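PDB 1VGW: 2-C-methyl-D-erythritol 4-phosphate cytidylyltransferase from Neisseria gonorrhoeae, which is predicted to catalyse the transfer of the cytidylyl group from CTP to 2-C-methyl-D-erythritol 4-phosphate, releasing diphosphate, in the second step of the DXP route to isoprenoids. Local coordinates for residues 43-46 against 52-55; 106-111 against 123-128. One frame throughout, in Å; residues are numbered along the deposited sequence.

Contact 1 (43-46 against 52-55)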
ATOM      1  N   ILE B  43      17.184 -14.359   2.346  1.00 35.34           N
ATOM      2  CA  ILE B  43      17.061 -13.382   3.435  1.00 34.44           C
ATOM      3  C   ILE B  43      17.172 -14.033   4.804  1.00 34.60           C
ATOM      4  O   ILE B  43      17.769 -13.465   5.711  1.00 33.17           O
ATOM      5  CB  ILE B  43      15.725 -12.628   3.296  1.00 32.72           C
ATOM      6  CG1 ILE B  43      15.749 -11.827   1.953  1.00 34.24           C
ATOM      7  CG2 ILE B  43      15.476 -11.687   4.449  1.00 25.14           C
ATOM      8  CD1 ILE B  43      14.300 -11.391   1.582  1.00 37.32           C
ATOM      9  N   PHE B  44      16.603 -15.213   5.020  1.00 34.71           N
ATOM     10  CA  PHE B  44      16.650 -15.888   6.300  1.00 36.58           C
ATOM     11  C   PHE B  44      17.960 -16.630   6.552  1.00 39.23           C
ATOM     12  O   PHE B  44      18.552 -16.522   7.643  1.00 35.84           O
ATOM     13  CB  PHE B  44      15.464 -16.873   6.430  1.00 32.59           C
ATOM     14  CG  PHE B  44      14.133 -16.160   6.451  1.00 36.95           C
ATOM     15  CD1 PHE B  44      13.598 -15.636   7.600  1.00 33.51           C
ATOM     16  CD2 PHE B  44      13.412 -16.009   5.261  1.00 36.72           C
ATOM     17  CE1 PHE B  44      12.402 -14.945   7.588  1.00 36.80           C
ATOM     18  CE2 PHE B  44      12.212 -15.344   5.246  1.00 36.81           C
ATOM     19  CZ  PHE B  44      11.685 -14.819   6.405  1.00 38.48           C
ATOM     20  N   GLU B  45      18.453 -17.369   5.543  1.00 40.44           N
ATOM     21  CA  GLU B  45      19.703 -18.091   5.659  1.00 42.55           C
ATOM     22  C   GLU B  45      20.879 -17.193   5.973  1.00 42.76           C
ATOM     23  O   GLU B  45      21.784 -17.645   6.703  1.00 41.93           O
ATOM     24  CB  GLU B  45      19.975 -18.986   4.465  1.00 46.68           C
ATOM     25  CG  GLU B  45      18.940 -20.143   4.412  1.00 50.70           C
ATOM     26  CD  GLU B  45      19.457 -21.322   5.228  1.00 51.66           C
ATOM     27  OE1 GLU B  45      18.739 -21.830   6.112  1.00 47.23           O
ATOM     28  OE2 GLU B  45      20.608 -21.743   4.960  1.00 54.31           O
ATOM     29  N   ARG B  46      20.847 -15.917   5.603  1.00 42.12           N
ATOM     30  CA  ARG B  46      21.938 -15.020   5.946  1.00 43.64           C
ATOM     31  C   ARG B  46      21.718 -14.240   7.223  1.00 43.50           C
ATOM     32  O   ARG B  46      22.544 -13.377   7.593  1.00 44.87           O
ATOM     33  CB  ARG B  46      22.212 -14.053   4.781  1.00 46.47           C
ATOM     34  CG  ARG B  46      21.531 -12.713   4.862  1.00 51.13           C
ATOM     35  CD  ARG B  46      22.120 -11.717   3.836  1.00 55.62           C
ATOM     36  NE  ARG B  46      21.337 -11.755   2.598  1.00 58.85           N
ATOM     37  CZ  ARG B  46      21.267 -12.764   1.749  1.00 59.69           C
ATOM     38  NH1 ARG B  46      21.953 -13.893   1.952  1.00 64.36           N
ATOM     39  NH2 ARG B  46      20.473 -12.694   0.691  1.00 56.42           N
ATOM     40  N   LEU B  52      16.890 -21.889  11.846  1.00 29.70           N
ATOM     41  CA  LEU B  52      16.466 -22.899  10.908  1.00 30.14           C
ATOM     42  C   LEU B  52      15.406 -22.279   9.967  1.00 32.24           C
ATOM     43  O   LEU B  52      14.762 -21.275  10.332  1.00 29.65           O
ATOM     44  CB  LEU B  52      15.856 -24.090  11.657  1.00 31.32           C
ATOM     45  CG  LEU B  52      15.359 -25.281  10.865  1.00 33.25           C
ATOM     46  CD1 LEU B  52      16.505 -26.209  10.450  1.00 39.32           C
ATOM     47  CD2 LEU B  52      14.323 -26.105  11.603  1.00 26.09           C
ATOM     48  N   THR B  53      15.299 -22.870   8.784  1.00 30.10           N
ATOM     49  CA  THR B  53      14.338 -22.431   7.771  1.00 28.14           C
ATOM     50  C   THR B  53      13.699 -23.652   7.133  1.00 28.81           C
ATOM     51  O   THR B  53      14.363 -24.651   6.829  1.00 28.02           O
ATOM     52  CB  THR B  53      15.006 -21.535   6.727  1.00 29.22           C
ATOM     53  OG1 THR B  53      15.523 -20.373   7.381  1.00 26.05           O
ATOM     54  CG2 THR B  53      14.098 -21.149   5.593  1.00 25.58           C
ATOM     55  N   VAL B  54      12.370 -23.664   7.086  1.00 27.89           N
ATOM     56  CA  VAL B  54      11.631 -24.763   6.491  1.00 29.16           C
ATOM     57  C   VAL B  54      10.658 -24.211   5.416  1.00 29.28           C
ATOM     58  O   VAL B  54      10.165 -23.105   5.622  1.00 28.44           O
ATOM     59  CB  VAL B  54      10.795 -25.530   7.518  1.00 30.58           C
ATOM     60  CG1 VAL B  54      10.173 -26.783   6.931  1.00 27.52           C
ATOM     61  CG2 VAL B  54      11.670 -25.931   8.734  1.00 34.02           C
ATOM     62  N   VAL B  55      10.503 -24.937   4.328  1.00 27.99           N
ATOM     63  CA  VAL B  55       9.628 -24.594   3.214  1.00 29.36           C
ATOM     64  C   VAL B  55       8.680 -25.779   3.009  1.00 28.04           C
ATOM     65  O   VAL B  55       9.228 -26.888   3.019  1.00 28.88           O
ATOM     66  CB  VAL B  55      10.364 -24.420   1.862  1.00 33.56           C
ATOM     67  CG1 VAL B  55       9.334 -23.913   0.822  1.00 31.76           C
ATOM     68  CG2 VAL B  55      11.505 -23.428   1.960  1.00 32.70           C
TER
HETATM   69  O   HOH W   1      17.900 -20.542   8.346  1.00 43.67           O
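A beta-alpha-beta crossover of the Rossmann-like GT-A fold, in which helix 36-45 leads from strand 7-12 to the adjacent parallel strand 52-56, brings Phe-44 and Glu-45 at the end of the helix against Thr-53 of the strand. The backbones are closest at Phe-44 and Thr-53, whose CA atoms lie 7.1 Å apart, and the two segments bury 114 Å² between them. Phe-44 touches with the root of its side chain: CB sits 3.6 Å from Thr-53 OG1, whereas CG, placed opposite the carbonyl carbon (chi1 -65°), carries the ring away from the strand. There the ring packs on Ala-9 and Leu-117. Thr-53, buried, turns its CB toward the helix and also lies on Ala-9 and Leu-41, while its backbone is hydrogen-bonded to Arg-75 of the neighbouring strand 75-77. Glu-45 takes the more open flank. Its CB does not aim at the strand, but the bend at chi2 (-89°) swings the carboxylate back, and the side chain slants across that of Thr-53, with OE1 reaching to 3.8 Å from Thr-53 CB. The carboxylate oxygen and the hydroxyl remain too far apart for a direct bond, and one water fills the step between them. It donates to Glu-45 OE1 over 2.7 Å, a bond that the carboxylate charge would probably strengthen. Helix and strand thus meet through the Phe-44 CB, set against the hydroxyl, and through a water bridge next to it. At the water the directions to the two oxygens open to about 90°, with Thr-53 OG1 hydrogen-bonded to it at 2.6 Å.

Contact 2 (106-111 against 123-128)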
ATOM      1  N   ASN B 106      10.041 -19.815  18.821  1.00 24.96           N
ATOM      2  CA  ASN B 106       9.290 -18.970  17.915  1.00 27.37           C
ATOM      3  C   ASN B 106       9.204 -19.495  16.471  1.00 28.14           C
ATOM      4  O   ASN B 106      10.209 -19.951  15.887  1.00 28.97           O
ATOM      5  CB  ASN B 106       9.948 -17.569  17.910  1.00 21.76           C
ATOM      6  CG  ASN B 106       9.923 -16.875  19.232  1.00 24.99           C
ATOM      7  OD1 ASN B 106       8.909 -16.841  19.937  1.00 24.41           O
ATOM      8  ND2 ASN B 106      11.034 -16.245  19.657  1.00 20.54           N
ATOM      9  N   ILE B 107       8.018 -19.431  15.870  1.00 29.02           N
ATOM     10  CA  ILE B 107       7.823 -19.845  14.438  1.00 26.68           C
ATOM     11  C   ILE B 107       7.499 -18.584  13.619  1.00 27.24           C
ATOM     12  O   ILE B 107       6.525 -17.885  14.031  1.00 27.81           O
ATOM     13  CB  ILE B 107       6.623 -20.759  14.318  1.00 27.26           C
ATOM     14  CG1 ILE B 107       6.674 -21.981  15.233  1.00 24.89           C
ATOM     15  CG2 ILE B 107       6.318 -21.170  12.872  1.00 28.79           C
ATOM     16  CD1 ILE B 107       7.814 -22.942  14.988  1.00 27.54           C
ATOM     17  N   LEU B 108       8.344 -18.142  12.705  1.00 25.18           N
ATOM     18  CA  LEU B 108       8.052 -16.930  11.901  1.00 24.00           C
ATOM     19  C   LEU B 108       7.412 -17.322  10.551  1.00 24.89           C
ATOM     20  O   LEU B 108       8.131 -17.898   9.712  1.00 26.58           O
ATOM     21  CB  LEU B 108       9.318 -16.137  11.641  1.00 16.73           C
ATOM     22  CG  LEU B 108       9.926 -15.324  12.767  1.00 24.13           C
ATOM     23  CD1 LEU B 108      10.662 -16.246  13.795  1.00 18.88           C
ATOM     24  CD2 LEU B 108      10.947 -14.336  12.241  1.00 22.39           C
ATOM     25  N   VAL B 109       6.117 -17.177  10.371  1.00 26.17           N
ATOM     26  CA  VAL B 109       5.381 -17.575   9.166  1.00 26.70           C
ATOM     27  C   VAL B 109       5.448 -16.494   8.081  1.00 27.37           C
ATOM     28  O   VAL B 109       4.962 -15.392   8.237  1.00 27.65           O
ATOM     29  CB  VAL B 109       3.939 -17.989   9.445  1.00 26.02           C
ATOM     30  CG1 VAL B 109       3.269 -18.765   8.288  1.00 20.49           C
ATOM     31  CG2 VAL B 109       3.816 -18.925  10.675  1.00 23.36           C
ATOM     32  N   HIS B 110       6.160 -16.776   6.977  1.00 27.21           N
ATOM     33  CA  HIS B 110       6.363 -15.765   5.932  1.00 28.80           C
ATOM     34  C   HIS B 110       5.848 -16.168   4.548  1.00 26.49           C
ATOM     35  O   HIS B 110       6.054 -17.309   4.166  1.00 26.00           O
ATOM     36  CB  HIS B 110       7.859 -15.476   5.772  1.00 26.08           C
ATOM     37  CG  HIS B 110       8.176 -14.263   4.965  1.00 25.67           C
ATOM     38  ND1 HIS B 110       7.837 -12.992   5.359  1.00 29.90           N
ATOM     39  CD2 HIS B 110       8.815 -14.124   3.775  1.00 25.15           C
ATOM     40  CE1 HIS B 110       8.251 -12.105   4.435  1.00 29.44           C
ATOM     41  NE2 HIS B 110       8.852 -12.788   3.480  1.00 26.42           N
ATOM     42  N   ASP B 111       5.226 -15.229   3.846  1.00 27.94           N
ATOM     43  CA  ASP B 111       4.727 -15.509   2.456  1.00 27.39           C
ATOM     44  C   ASP B 111       5.884 -15.789   1.475  1.00 26.01           C
ATOM     45  O   ASP B 111       6.862 -15.043   1.461  1.00 23.39           O
ATOM     46  CB  ASP B 111       4.037 -14.249   1.956  1.00 26.67           C
ATOM     47  CG  ASP B 111       2.679 -13.963   2.535  1.00 25.61           C
ATOM     48  OD1 ASP B 111       2.397 -12.762   2.757  1.00 31.13           O
ATOM     49  OD2 ASP B 111       1.895 -14.882   2.781  1.00 24.04           O
ATOM     50  N   ALA B 123      15.063  -8.064  11.933  1.00 37.72           N
ATOM     51  CA  ALA B 123      15.707  -7.852  13.202  1.00 37.92           C
ATOM     52  C   ALA B 123      14.753  -7.236  14.223  1.00 39.28           C
ATOM     53  O   ALA B 123      14.637  -7.765  15.346  1.00 40.13           O
ATOM     54  CB  ALA B 123      16.957  -6.987  13.060  1.00 36.49           C
ATOM     55  N   ARG B 124      14.059  -6.160  13.867  1.00 38.33           N
ATOM     56  CA  ARG B 124      13.063  -5.552  14.759  1.00 36.89           C
ATOM     57  C   ARG B 124      11.987  -6.547  15.194  1.00 36.37           C
ATOM     58  O   ARG B 124      11.629  -6.629  16.376  1.00 38.19           O
ATOM     59  CB  ARG B 124      12.361  -4.411  14.013  1.00 38.46           C
ATOM     60  CG  ARG B 124      12.828  -3.021  14.369  1.00 37.67           C
ATOM     61  CD  ARG B 124      11.734  -1.998  14.111  1.00 37.17           C
ATOM     62  NE  ARG B 124      11.242  -2.041  12.759  1.00 40.16           N
ATOM     63  CZ  ARG B 124      11.823  -1.632  11.648  1.00 40.42           C
ATOM     64  NH1 ARG B 124      11.167  -1.760  10.497  1.00 40.60           N
ATOM     65  NH2 ARG B 124      13.038  -1.113  11.653  1.00 45.05           N
ATOM     66  N   LEU B 125      11.448  -7.349  14.276  1.00 34.22           N
ATOM     67  CA  LEU B 125      10.424  -8.324  14.676  1.00 32.44           C
ATOM     68  C   LEU B 125      10.961  -9.315  15.687  1.00 32.68           C
ATOM     69  O   LEU B 125      10.260  -9.743  16.612  1.00 33.25           O
ATOM     70  CB  LEU B 125       9.887  -9.054  13.452  1.00 26.09           C
ATOM     71  CG  LEU B 125       8.882 -10.174  13.615  1.00 29.03           C
ATOM     72  CD1 LEU B 125       7.536  -9.625  14.125  1.00 28.68           C
ATOM     73  CD2 LEU B 125       8.667 -10.940  12.298  1.00 22.83           C
ATOM     74  N   ILE B 126      12.167  -9.843  15.441  1.00 32.49           N
ATOM     75  CA  ILE B 126      12.754 -10.840  16.317  1.00 31.82           C
ATOM     76  C   ILE B 126      13.011 -10.226  17.698  1.00 35.58           C
ATOM     77  O   ILE B 126      12.652 -10.866  18.681  1.00 35.62           O
ATOM     78  CB  ILE B 126      14.031 -11.455  15.765  1.00 29.40           C
ATOM     79  CG1 ILE B 126      13.689 -12.492  14.673  1.00 28.66           C
ATOM     80  CG2 ILE B 126      14.894 -12.139  16.828  1.00 21.64           C
ATOM     81  CD1 ILE B 126      14.820 -12.594  13.628  1.00 30.80           C
ATOM     82  N   GLU B 127      13.546  -9.019  17.710  1.00 35.99           N
ATOM     83  CA  GLU B 127      13.875  -8.309  18.928  1.00 39.60           C
ATOM     84  C   GLU B 127      12.674  -7.957  19.785  1.00 41.58           C
ATOM     85  O   GLU B 127      12.647  -8.230  20.991  1.00 40.14           O
ATOM     86  CB  GLU B 127      14.652  -7.034  18.557  1.00 43.12           C
ATOM     87  CG  GLU B 127      15.223  -6.287  19.751  1.00 51.45           C
ATOM     88  CD  GLU B 127      16.209  -7.146  20.524  1.00 54.44           C
ATOM     89  OE1 GLU B 127      17.058  -7.803  19.888  1.00 56.44           O
ATOM     90  OE2 GLU B 127      16.106  -7.186  21.761  1.00 58.11           O
ATOM     91  N   GLN B 128      11.610  -7.447  19.142  1.00 42.52           N
ATOM     92  CA  GLN B 128      10.404  -7.063  19.889  1.00 42.88           C
ATOM     93  C   GLN B 128       9.409  -8.158  20.112  1.00 40.94           C
ATOM     94  O   GLN B 128       9.018  -8.446  21.261  1.00 45.38           O
ATOM     95  CB  GLN B 128       9.775  -5.864  19.164  1.00 43.70           C
ATOM     96  CG  GLN B 128      10.755  -4.689  19.134  1.00 46.53           C
ATOM     97  CD  GLN B 128      10.334  -3.587  18.206  1.00 52.48           C
ATOM     98  OE1 GLN B 128      11.155  -2.749  17.817  1.00 56.69           O
ATOM     99  NE2 GLN B 128       9.066  -3.552  17.807  1.00 54.73           N
TER
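Leu-108 of strand 106-109 is met by Leu-125 and Ile-126 of helix 119-129, and the sequence leads up to it from Asn-106. Asn-106 turns its CB toward the helix too, and its ND2 is hydrogen-bonded to Gly-130 O, just past the helix end. Ile-107 packs on the other face of the sheet, against Leu-177 of helix 174-180. Leu-108 follows, buried, and reaches the helix with one methyl, CD2. That methyl meets Leu-125 CD2 at 4.1 Å, tip to tip, the Leu-125 branch being extended from the helix with CG opposite its own backbone N (chi1 176°). The same methyl lies 4.1 Å from Ile-126 CG1, whose side chain runs about at right angles to that of Leu-108. CD2 thus touches two successive residues of the helix, both contacts apolar. Val-109 returns to Leu-177, and beyond the strand His-110 NE2 is hydrogen-bonded to Arg-114 O, while Asp-111 forms salt bridges with Arg-114 and Arg-84. Strand 106-109 and the later strand 136-141 run parallel with antiparallel strand 169-173 between them; helix 119-129 is thus the helix of a beta-alpha-beta crossover that skips strand 169-173, in the mixed sheet of the GT-A fold.

Overall arrangement
From the N terminus the chain lays down strand 7-12, and contact 1 then closes the short turn, five residues between its segments, that joins helix 36-45 to strand 52-56. Contact 2 follows well downstream, with eleven residues between its segments, the last four already in helix 119-129. The two are in series, neither nested nor crossed. Strand 7-12 lies between strands 52-56 and 106-109, pairing in parallel with each, so both contacts fasten helices onto one sheet, with their centres about 12 Å apart. They also meet directly: Phe-44 CZ of 43-46 comes within 3.8 Å of His-110 CG of 106-111, the rings edge-to-face, over strand 7-12 on one face of the sheet.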